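Local coordinates for protein glycoside hydrolase family 31 (Trueperella pyogenes, PDB 5I0F) that degrades cycloalternan as a retaining family 31 glycoside hydrolase, probably cleaving its alpha-glucosidic linkages through a covalent glycosyl-enzyme intermediate, at residues A[284-298]-A[510-524]. Numbering follows the deposited sequence.
Sequences AGRPAEMPEWIFGLW and YPVTFSRSGFTGSQA. With BGC (beta-D-glucopyranose), chain C; GLC (alpha-D-glucopyranose), chain B.
The chain leading into strand 297-300 passes G521-A524, which follow strand 513-515, with P287 CA 4.5 Å from A524 CA, and then Y510-V512, which precede it; no direct hydrogen bond joins the two segments. Both strands belong to the parallel eight-stranded TIM barrel of family 31, the first and fifth in its order. CA-H...O contacts link the segments: the CA-H of G521 points to A284 O, that of A524 to R286 O and that of P287 to Q523 O (CA to O 3.2 Å). Q523 turns at chi2 (92°), and G521 N donates to OE1 from within the plane of the side-chain carbonyl, a bent bond. Q523 NE2 bonds to C553 O, and the amide lies beside A284 CB.

At the bottom of the barrel, P291 lies over one face of Y510, a CH-pi contact with CD 3.8 Å from the ring centroid. M290 folds at chi2 (-71°) and sets SD 4.0 Å from V512 CG2. The same methyl meets CH2 of W293. Inside the barrel, W298 CZ3 sits over the centre of the F514 ring, an oblique pair with the planes at 39°. W298 is held by its NE1, which bonds to I294 O close to the indole plane.

Beyond F514 the chain reaches the glycan pocket. The R516 chain is extended from CG to NE, and NE forms a salt bridge with E470. R516 NH1 donates to BGC O2 at 2.9 Å and to GLC O4 at 3.0 Å.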
ATOM      1  N   ALA A 284      10.467   2.570  15.005  1.00 23.42           N
ATOM      2  CA  ALA A 284      10.223   2.323  13.582  1.00 22.90           C
ATOM      3  C   ALA A 284      11.253   2.936  12.646  1.00 22.89           C
ATOM      4  O   ALA A 284      11.622   2.302  11.682  1.00 22.95           O
ATOM      5  CB  ALA A 284       8.836   2.786  13.193  1.00 22.63           C
ATOM      6  N   GLY A 285      11.707   4.149  12.939  1.00 23.26           N
ATOM      7  CA  GLY A 285      12.566   4.939  12.055  1.00 24.23           C
ATOM      8  C   GLY A 285      11.846   6.245  11.789  1.00 24.70           C
ATOM      9  O   GLY A 285      10.635   6.308  11.899  1.00 25.56           O
ATOM     10  N   ARG A 286      12.597   7.292  11.492  1.00 25.88           N
ATOM     11  CA  ARG A 286      12.050   8.639  11.332  1.00 26.65           C
ATOM     12  C   ARG A 286      12.151   9.106   9.883  1.00 26.00           C
ATOM     13  O   ARG A 286      13.053   8.692   9.195  1.00 25.31           O
ATOM     14  CB  ARG A 286      12.812   9.615  12.219  1.00 27.92           C
ATOM     15  CG  ARG A 286      12.443   9.498  13.685  1.00 28.80           C
ATOM     16  CD  ARG A 286      13.303  10.378  14.564  1.00 29.32           C
ATOM     17  NE  ARG A 286      12.910  10.201  15.959  1.00 29.65           N
ATOM     18  CZ  ARG A 286      11.889  10.806  16.565  1.00 30.27           C
ATOM     19  NH1 ARG A 286      11.119  11.699  15.929  1.00 29.77           N
ATOM     20  NH2 ARG A 286      11.652  10.539  17.847  1.00 30.74           N
ATOM     21  N   PRO A 287      11.248  10.004   9.440  1.00 26.59           N
ATOM     22  CA  PRO A 287      11.402  10.577   8.087  1.00 27.45           C
ATOM     23  C   PRO A 287      12.761  11.244   7.864  1.00 28.97           C
ATOM     24  O   PRO A 287      13.332  11.823   8.793  1.00 29.19           O
ATOM     25  CB  PRO A 287      10.264  11.603   7.966  1.00 27.40           C
ATOM     26  CG  PRO A 287       9.575  11.645   9.282  1.00 27.42           C
ATOM     27  CD  PRO A 287      10.092  10.556  10.165  1.00 27.15           C
ATOM     28  N   ALA A 288      13.245  11.095   6.633  1.00 30.92           N
ATOM     29  CA  ALA A 288      14.506  11.658   6.148  1.00 32.45           C
ATOM     30  C   ALA A 288      14.341  13.131   5.763  1.00 30.15           C
ATOM     31  O   ALA A 288      13.227  13.554   5.443  1.00 29.50           O
ATOM     32  CB  ALA A 288      14.925  10.856   4.905  1.00 33.77           C
ATOM     33  N   GLU A 289      15.434  13.892   5.750  1.00 28.62           N
ATOM     34  CA  GLU A 289      15.439  15.226   5.122  1.00 27.94           C
ATOM     35  C   GLU A 289      15.217  15.091   3.598  1.00 25.85           C
ATOM     36  O   GLU A 289      15.745  14.162   2.968  1.00 24.24           O
ATOM     37  CB  GLU A 289      16.763  15.950   5.325  1.00 29.88           C
ATOM     38  CG  GLU A 289      17.153  16.279   6.776  1.00 31.25           C
ATOM     39  CD  GLU A 289      18.516  15.729   7.130  1.00 31.80           C
ATOM     40  OE1 GLU A 289      19.356  16.438   7.646  1.00 32.29           O
ATOM     41  OE2 GLU A 289      18.742  14.531   6.892  1.00 35.28           O
ATOM     42  N   MET A 290      14.472  16.032   3.023  1.00 24.80           N
ATOM     43  CA  MET A 290      14.160  16.013   1.583  1.00 24.48           C
ATOM     44  C   MET A 290      14.475  17.355   0.947  1.00 23.89           C
ATOM     45  O   MET A 290      14.480  18.367   1.623  1.00 24.06           O
ATOM     46  CB  MET A 290      12.687  15.652   1.358  1.00 24.34           C
ATOM     47  CG  MET A 290      12.361  14.189   1.587  1.00 24.75           C
ATOM     48  SD  MET A 290      13.062  13.152   0.276  1.00 25.21           S
ATOM     49  CE  MET A 290      13.154  11.571   1.064  1.00 25.50           C
ATOM     50  N   PRO A 291      14.748  17.360  -0.375  1.00 23.54           N
ATOM     51  CA  PRO A 291      15.014  18.615  -1.068  1.00 23.53           C
ATOM     52  C   PRO A 291      13.726  19.407  -1.303  1.00 23.70           C
ATOM     53  O   PRO A 291      12.650  18.799  -1.421  1.00 23.70           O
ATOM     54  CB  PRO A 291      15.620  18.155  -2.380  1.00 23.19           C
ATOM     55  CG  PRO A 291      15.017  16.817  -2.636  1.00 22.56           C
ATOM     56  CD  PRO A 291      14.692  16.212  -1.302  1.00 22.44           C
ATOM     57  N   GLU A 292      13.836  20.726  -1.386  1.00 24.53           N
ATOM     58  CA  GLU A 292      12.641  21.597  -1.519  1.00 25.70           C
ATOM     59  C   GLU A 292      11.807  21.343  -2.778  1.00 23.60           C
ATOM     60  O   GLU A 292      10.597  21.590  -2.785  1.00 22.45           O
ATOM     61  CB  GLU A 292      12.993  23.089  -1.424  1.00 28.78           C
ATOM     62  CG  GLU A 292      13.994  23.635  -2.450  1.00 32.33           C
ATOM     63  CD  GLU A 292      13.422  23.855  -3.853  1.00 35.98           C
ATOM     64  OE1 GLU A 292      12.261  24.344  -3.950  1.00 41.05           O
ATOM     65  OE2 GLU A 292      14.140  23.573  -4.870  1.00 38.63           O
ATOM     66  N   TRP A 293      12.443  20.849  -3.841  1.00 22.30           N
ATOM     67  CA  TRP A 293      11.720  20.618  -5.106  1.00 21.53           C
ATOM     68  C   TRP A 293      10.619  19.558  -5.023  1.00 20.83           C
ATOM     69  O   TRP A 293       9.755  19.538  -5.904  1.00 20.89           O
ATOM     70  CB  TRP A 293      12.664  20.325  -6.291  1.00 21.74           C
ATOM     71  CG  TRP A 293      13.684  19.180  -6.123  1.00 21.57           C
ATOM     72  CD1 TRP A 293      15.008  19.318  -5.791  1.00 22.05           C
ATOM     73  CD2 TRP A 293      13.471  17.777  -6.331  1.00 21.17           C
ATOM     74  NE1 TRP A 293      15.621  18.088  -5.774  1.00 22.02           N
ATOM     75  CE2 TRP A 293      14.702  17.124  -6.080  1.00 21.44           C
ATOM     76  CE3 TRP A 293      12.365  17.004  -6.707  1.00 20.57           C
ATOM     77  CZ2 TRP A 293      14.859  15.747  -6.207  1.00 21.44           C
ATOM     78  CZ3 TRP A 293      12.529  15.614  -6.832  1.00 20.67           C
ATOM     79  CH2 TRP A 293      13.767  15.007  -6.572  1.00 20.55           C
ATOM     80  N   ILE A 294      10.605  18.712  -3.986  1.00 19.54           N
ATOM     81  CA  ILE A 294       9.481  17.783  -3.820  1.00 19.05           C
ATOM     82  C   ILE A 294       8.136  18.487  -3.581  1.00 18.65           C
ATOM     83  O   ILE A 294       7.090  17.882  -3.788  1.00 17.96           O
ATOM     84  CB  ILE A 294       9.706  16.677  -2.761  1.00 19.28           C
ATOM     85  CG1 ILE A 294       9.784  17.231  -1.343  1.00 19.84           C
ATOM     86  CG2 ILE A 294      10.941  15.841  -3.111  1.00 19.44           C
ATOM     87  CD1 ILE A 294       9.456  16.232  -0.267  1.00 19.60           C
ATOM     88  N   PHE A 295       8.167  19.771  -3.201  1.00 18.67           N
ATOM     89  CA  PHE A 295       6.962  20.505  -2.841  1.00 18.83           C
ATOM     90  C   PHE A 295       6.287  21.278  -3.957  1.00 19.20           C
ATOM     91  O   PHE A 295       5.234  21.892  -3.723  1.00 19.37           O
ATOM     92  CB  PHE A 295       7.255  21.427  -1.661  1.00 19.80           C
ATOM     93  CG  PHE A 295       7.577  20.687  -0.402  1.00 20.25           C
ATOM     94  CD1 PHE A 295       6.642  19.843   0.171  1.00 20.19           C
ATOM     95  CD2 PHE A 295       8.785  20.855   0.225  1.00 21.24           C
ATOM     96  CE1 PHE A 295       6.932  19.158   1.341  1.00 20.98           C
ATOM     97  CE2 PHE A 295       9.086  20.174   1.404  1.00 21.67           C
ATOM     98  CZ  PHE A 295       8.163  19.320   1.949  1.00 21.32           C
ATOM     99  N   GLY A 296       6.863  21.267  -5.162  1.00 18.75           N
ATOM    100  CA  GLY A 296       6.167  21.843  -6.326  1.00 19.04           C
ATOM    101  C   GLY A 296       5.159  20.855  -6.918  1.00 18.18           C
ATOM    102  O   GLY A 296       4.987  19.754  -6.416  1.00 17.86           O
ATOM    103  N   LEU A 297       4.480  21.233  -7.990  1.00 18.28           N
ATOM    104  CA  LEU A 297       3.536  20.307  -8.631  1.00 17.78           C
ATOM    105  C   LEU A 297       4.278  19.162  -9.337  1.00 17.10           C
ATOM    106  O   LEU A 297       5.268  19.387 -10.071  1.00 17.04           O
ATOM    107  CB  LEU A 297       2.646  21.059  -9.621  1.00 18.30           C
ATOM    108  CG  LEU A 297       1.616  20.240 -10.400  1.00 18.42           C
ATOM    109  CD1 LEU A 297       0.661  19.549  -9.455  1.00 18.59           C
ATOM    110  CD2 LEU A 297       0.857  21.156 -11.346  1.00 19.18           C
ATOM    111  N   TRP A 298       3.804  17.944  -9.099  1.00 16.65           N
ATOM    112  CA  TRP A 298       4.284  16.757  -9.796  1.00 16.72           C
ATOM    113  C   TRP A 298       3.344  16.463 -10.975  1.00 16.57           C
ATOM    114  O   TRP A 298       2.129  16.333 -10.771  1.00 16.73           O
ATOM    115  CB  TRP A 298       4.281  15.534  -8.887  1.00 16.65           C
ATOM    116  CG  TRP A 298       5.300  15.526  -7.791  1.00 17.35           C
ATOM    117  CD1 TRP A 298       5.633  16.554  -6.954  1.00 17.71           C
ATOM    118  CD2 TRP A 298       6.108  14.418  -7.414  1.00 17.70           C
ATOM    119  NE1 TRP A 298       6.609  16.154  -6.073  1.00 18.16           N
ATOM    120  CE2 TRP A 298       6.921  14.840  -6.336  1.00 18.38           C
ATOM    121  CE3 TRP A 298       6.219  13.106  -7.878  1.00 18.39           C
ATOM    122  CZ2 TRP A 298       7.853  13.998  -5.723  1.00 18.62           C
ATOM    123  CZ3 TRP A 298       7.144  12.248  -7.262  1.00 18.67           C
ATOM    124  CH2 TRP A 298       7.941  12.697  -6.189  1.00 18.51           C
ATOM    125  N   TYR A 510      19.560  12.880  -3.138  1.00 22.83           N
ATOM    126  CA  TYR A 510      18.540  12.621  -2.123  1.00 22.66           C
ATOM    127  C   TYR A 510      17.760  11.328  -2.440  1.00 22.10           C
ATOM    128  O   TYR A 510      17.552  11.016  -3.607  1.00 22.15           O
ATOM    129  CB  TYR A 510      17.534  13.763  -2.081  1.00 23.10           C
ATOM    130  CG  TYR A 510      17.998  14.979  -1.323  1.00 23.84           C
ATOM    131  CD1 TYR A 510      17.715  15.117   0.025  1.00 24.88           C
ATOM    132  CD2 TYR A 510      18.659  16.005  -1.965  1.00 24.58           C
ATOM    133  CE1 TYR A 510      18.114  16.256   0.728  1.00 25.82           C
ATOM    134  CE2 TYR A 510      19.067  17.136  -1.283  1.00 25.72           C
ATOM    135  CZ  TYR A 510      18.789  17.253   0.063  1.00 26.56           C
ATOM    136  OH  TYR A 510      19.192  18.387   0.729  1.00 28.13           O
ATOM    137  N   PRO A 511      17.306  10.595  -1.413  1.00 21.97           N
ATOM    138  CA  PRO A 511      16.636   9.303  -1.611  1.00 21.94           C
ATOM    139  C   PRO A 511      15.155   9.497  -1.925  1.00 20.70           C
ATOM    140  O   PRO A 511      14.269   9.124  -1.144  1.00 20.74           O
ATOM    141  CB  PRO A 511      16.844   8.609  -0.260  1.00 22.19           C
ATOM    142  CG  PRO A 511      16.800   9.752   0.724  1.00 22.67           C
ATOM    143  CD  PRO A 511      17.566  10.853   0.022  1.00 22.89           C
ATOM    144  N   VAL A 512      14.895  10.095  -3.077  1.00 20.58           N
ATOM    145  CA  VAL A 512      13.548  10.397  -3.486  1.00 19.88           C
ATOM    146  C   VAL A 512      12.987   9.147  -4.180  1.00 19.51           C
ATOM    147  O   VAL A 512      13.132   8.973  -5.400  1.00 19.70           O
ATOM    148  CB  VAL A 512      13.495  11.655  -4.364  1.00 19.90           C
ATOM    149  CG1 VAL A 512      12.064  11.921  -4.803  1.00 20.07           C
ATOM    150  CG2 VAL A 512      14.025  12.868  -3.594  1.00 20.47           C
ATOM    151  N   THR A 513      12.399   8.268  -3.377  1.00 18.57           N
ATOM    152  CA  THR A 513      11.537   7.197  -3.865  1.00 18.24           C
ATOM    153  C   THR A 513      10.078   7.564  -3.609  1.00 18.05           C
ATOM    154  O   THR A 513       9.784   8.315  -2.684  1.00 17.98           O
ATOM    155  CB  THR A 513      11.842   5.844  -3.194  1.00 18.34           C
ATOM    156  OG1 THR A 513      11.671   5.930  -1.763  1.00 18.24           O
ATOM    157  CG2 THR A 513      13.251   5.436  -3.506  1.00 18.98           C
ATOM    158  N   PHE A 514       9.178   7.029  -4.417  1.00 17.31           N
ATOM    159  CA  PHE A 514       7.750   7.361  -4.367  1.00 17.44           C
ATOM    160  C   PHE A 514       7.027   6.014  -4.460  1.00 16.98           C
ATOM    161  O   PHE A 514       6.985   5.417  -5.545  1.00 15.94           O
ATOM    162  CB  PHE A 514       7.439   8.275  -5.562  1.00 17.86           C
ATOM    163  CG  PHE A 514       6.068   8.918  -5.575  1.00 18.69           C
ATOM    164  CD1 PHE A 514       5.596   9.653  -4.507  1.00 19.51           C
ATOM    165  CD2 PHE A 514       5.287   8.850  -6.724  1.00 19.38           C
ATOM    166  CE1 PHE A 514       4.349  10.275  -4.566  1.00 20.10           C
ATOM    167  CE2 PHE A 514       4.055   9.493  -6.808  1.00 19.90           C
ATOM    168  CZ  PHE A 514       3.579  10.201  -5.724  1.00 19.67           C
ATOM    169  N   SER A 515       6.478   5.553  -3.329  1.00 16.31           N
ATOM    170  CA  SER A 515       5.914   4.192  -3.168  1.00 16.44           C
ATOM    171  C   SER A 515       4.458   4.246  -2.738  1.00 16.08           C
ATOM    172  O   SER A 515       4.021   5.257  -2.240  1.00 15.86           O
ATOM    173  CB  SER A 515       6.680   3.419  -2.086  1.00 16.28           C
ATOM    174  OG  SER A 515       8.066   3.436  -2.338  1.00 16.57           O
ATOM    175  N   ARG A 516       3.712   3.161  -2.977  1.00 15.88           N
ATOM    176  CA  ARG A 516       2.357   3.009  -2.459  1.00 16.32           C
ATOM    177  C   ARG A 516       2.286   2.018  -1.309  1.00 16.79           C
ATOM    178  O   ARG A 516       1.382   2.122  -0.488  1.00 16.55           O
ATOM    179  CB  ARG A 516       1.345   2.595  -3.550  1.00 16.62           C
ATOM    180  CG  ARG A 516       1.621   1.216  -4.157  1.00 16.88           C
ATOM    181  CD  ARG A 516       0.699   0.872  -5.324  1.00 17.29           C
ATOM    182  NE  ARG A 516       0.835  -0.555  -5.639  1.00 17.61           N
ATOM    183  CZ  ARG A 516       0.294  -1.168  -6.691  1.00 18.29           C
ATOM    184  NH1 ARG A 516      -0.393  -0.498  -7.609  1.00 18.28           N
ATOM    185  NH2 ARG A 516       0.435  -2.476  -6.840  1.00 18.60           N
ATOM    186  N   SER A 517       3.191   1.044  -1.255  1.00 17.66           N
ATOM    187  CA  SER A 517       3.117   0.056  -0.201  1.00 18.28           C
ATOM    188  C   SER A 517       4.236   0.237   0.815  1.00 17.63           C
ATOM    189  O   SER A 517       5.276   0.856   0.556  1.00 16.38           O
ATOM    190  CB  SER A 517       3.069  -1.378  -0.740  1.00 19.88           C
ATOM    191  OG  SER A 517       4.298  -1.716  -1.349  1.00 22.86           O
ATOM    192  N   GLY A 518       3.980  -0.330   1.982  1.00 17.11           N
ATOM    193  CA  GLY A 518       4.888  -0.232   3.113  1.00 17.25           C
ATOM    194  C   GLY A 518       4.403  -0.933   4.371  1.00 17.18           C
ATOM    195  O   GLY A 518       3.362  -1.603   4.383  1.00 17.00           O
ATOM    196  N   PHE A 519       5.203  -0.764   5.431  1.00 17.57           N
ATOM    197  CA  PHE A 519       5.010  -1.394   6.721  1.00 17.66           C
ATOM    198  C   PHE A 519       5.827  -0.587   7.749  1.00 18.16           C
ATOM    199  O   PHE A 519       6.385   0.462   7.420  1.00 18.25           O
ATOM    200  CB  PHE A 519       5.439  -2.888   6.682  1.00 18.12           C
ATOM    201  CG  PHE A 519       4.766  -3.744   7.729  1.00 18.16           C
ATOM    202  CD1 PHE A 519       3.440  -4.089   7.610  1.00 18.23           C
ATOM    203  CD2 PHE A 519       5.480  -4.212   8.831  1.00 18.66           C
ATOM    204  CE1 PHE A 519       2.806  -4.891   8.565  1.00 18.50           C
ATOM    205  CE2 PHE A 519       4.869  -4.994   9.797  1.00 18.85           C
ATOM    206  CZ  PHE A 519       3.530  -5.333   9.683  1.00 18.80           C
ATOM    207  N   THR A 520       5.856  -1.026   8.995  1.00 18.42           N
ATOM    208  CA  THR A 520       6.736  -0.441  10.013  1.00 18.96           C
ATOM    209  C   THR A 520       8.150  -0.310   9.449  1.00 19.11           C
ATOM    210  O   THR A 520       8.669  -1.272   8.889  1.00 19.30           O
ATOM    211  CB  THR A 520       6.763  -1.351  11.253  1.00 19.60           C
ATOM    212  OG1 THR A 520       5.430  -1.724  11.609  1.00 19.82           O
ATOM    213  CG2 THR A 520       7.426  -0.675  12.430  1.00 19.78           C
ATOM    214  N   GLY A 521       8.741   0.882   9.575  1.00 19.25           N
ATOM    215  CA  GLY A 521      10.031   1.213   8.967  1.00 19.29           C
ATOM    216  C   GLY A 521       9.971   2.023   7.680  1.00 19.26           C
ATOM    217  O   GLY A 521      10.944   2.710   7.347  1.00 19.06           O
ATOM    218  N   SER A 522       8.833   1.981   6.968  1.00 18.62           N
ATOM    219  CA  SER A 522       8.632   2.805   5.780  1.00 18.55           C
ATOM    220  C   SER A 522       8.790   4.324   6.011  1.00 19.22           C
ATOM    221  O   SER A 522       9.138   5.053   5.066  1.00 18.71           O
ATOM    222  CB  SER A 522       7.290   2.495   5.107  1.00 18.39           C
ATOM    223  OG  SER A 522       7.295   1.174   4.589  1.00 17.72           O
ATOM    224  N   GLN A 523       8.593   4.770   7.251  1.00 19.84           N
ATOM    225  CA  GLN A 523       8.745   6.183   7.630  1.00 20.27           C
ATOM    226  C   GLN A 523      10.121   6.766   7.204  1.00 20.41           C
ATOM    227  O   GLN A 523      10.209   7.944   6.831  1.00 20.63           O
ATOM    228  CB  GLN A 523       8.592   6.368   9.142  1.00 21.20           C
ATOM    229  CG  GLN A 523       7.239   5.995   9.745  1.00 21.20           C
ATOM    230  CD  GLN A 523       7.132   4.560  10.252  1.00 21.66           C
ATOM    231  OE1 GLN A 523       7.830   3.651   9.787  1.00 21.21           O
ATOM    232  NE2 GLN A 523       6.210   4.342  11.194  1.00 22.19           N
ATOM    233  N   ALA A 524      11.166   5.941   7.244  1.00 20.36           N
ATOM    234  CA  ALA A 524      12.516   6.356   6.901  1.00 21.47           C
ATOM    235  C   ALA A 524      12.843   6.412   5.409  1.00 21.74           C
ATOM    236  O   ALA A 524      13.911   6.912   5.038  1.00 22.46           O
ATOM    237  CB  ALA A 524      13.532   5.451   7.621  1.00 22.50           C
TER
HETATM  238  C2  BGC C   1       0.445   2.358  -9.928  1.00 18.23           C
HETATM  239  C3  BGC C   1      -0.107   3.339 -10.979  1.00 17.77           C
HETATM  240  C4  BGC C   1       0.691   3.191 -12.271  1.00 18.43           C
HETATM  241  C5  BGC C   1       0.691   1.733 -12.755  1.00 19.02           C
HETATM  242  C6  BGC C   1       1.659   1.594 -13.922  1.00 19.27           C
HETATM  243  C1  BGC C   1       1.370   1.206 -10.398  1.00 19.92           C
HETATM  244  O2  BGC C   1      -0.287   2.182  -8.698  1.00 16.64           O
HETATM  245  O3  BGC C   1      -0.051   4.679 -10.483  1.00 17.48           O
HETATM  246  O4  BGC C   1       0.149   4.048 -13.295  1.00 17.01           O
HETATM  247  O5  BGC C   1       1.042   0.769 -11.729  1.00 19.44           O
HETATM  248  O6  BGC C   1       1.523   0.312 -14.544  1.00 19.74           O
HETATM  249  C1  GLC B   2      -3.883  -1.709 -13.027  1.00 25.41           C
HETATM  250  C2  GLC B   2      -3.382  -0.481 -12.262  1.00 24.85           C
HETATM  251  C3  GLC B   2      -2.079  -0.795 -11.537  1.00 24.05           C
HETATM  252  C4  GLC B   2      -2.290  -1.980 -10.607  1.00 23.69           C
HETATM  253  C5  GLC B   2      -2.752  -3.161 -11.465  1.00 24.16           C
HETATM  254  C6  GLC B   2      -2.978  -4.431 -10.661  1.00 24.21           C
HETATM  255  O2  GLC B   2      -3.217   0.611 -13.171  1.00 23.26           O
HETATM  256  O3  GLC B   2      -1.661   0.357 -10.787  1.00 23.19           O
HETATM  257  O4  GLC B   2      -1.073  -2.278  -9.893  1.00 22.41           O
HETATM  258  O5  GLC B   2      -3.975  -2.839 -12.155  1.00 25.23           O
HETATM  259  O6  GLC B   2      -4.149  -4.342  -9.834  1.00 24.36           O
HETATM  260  O   HOH W   1      16.903  18.891   3.082  1.00 33.46           O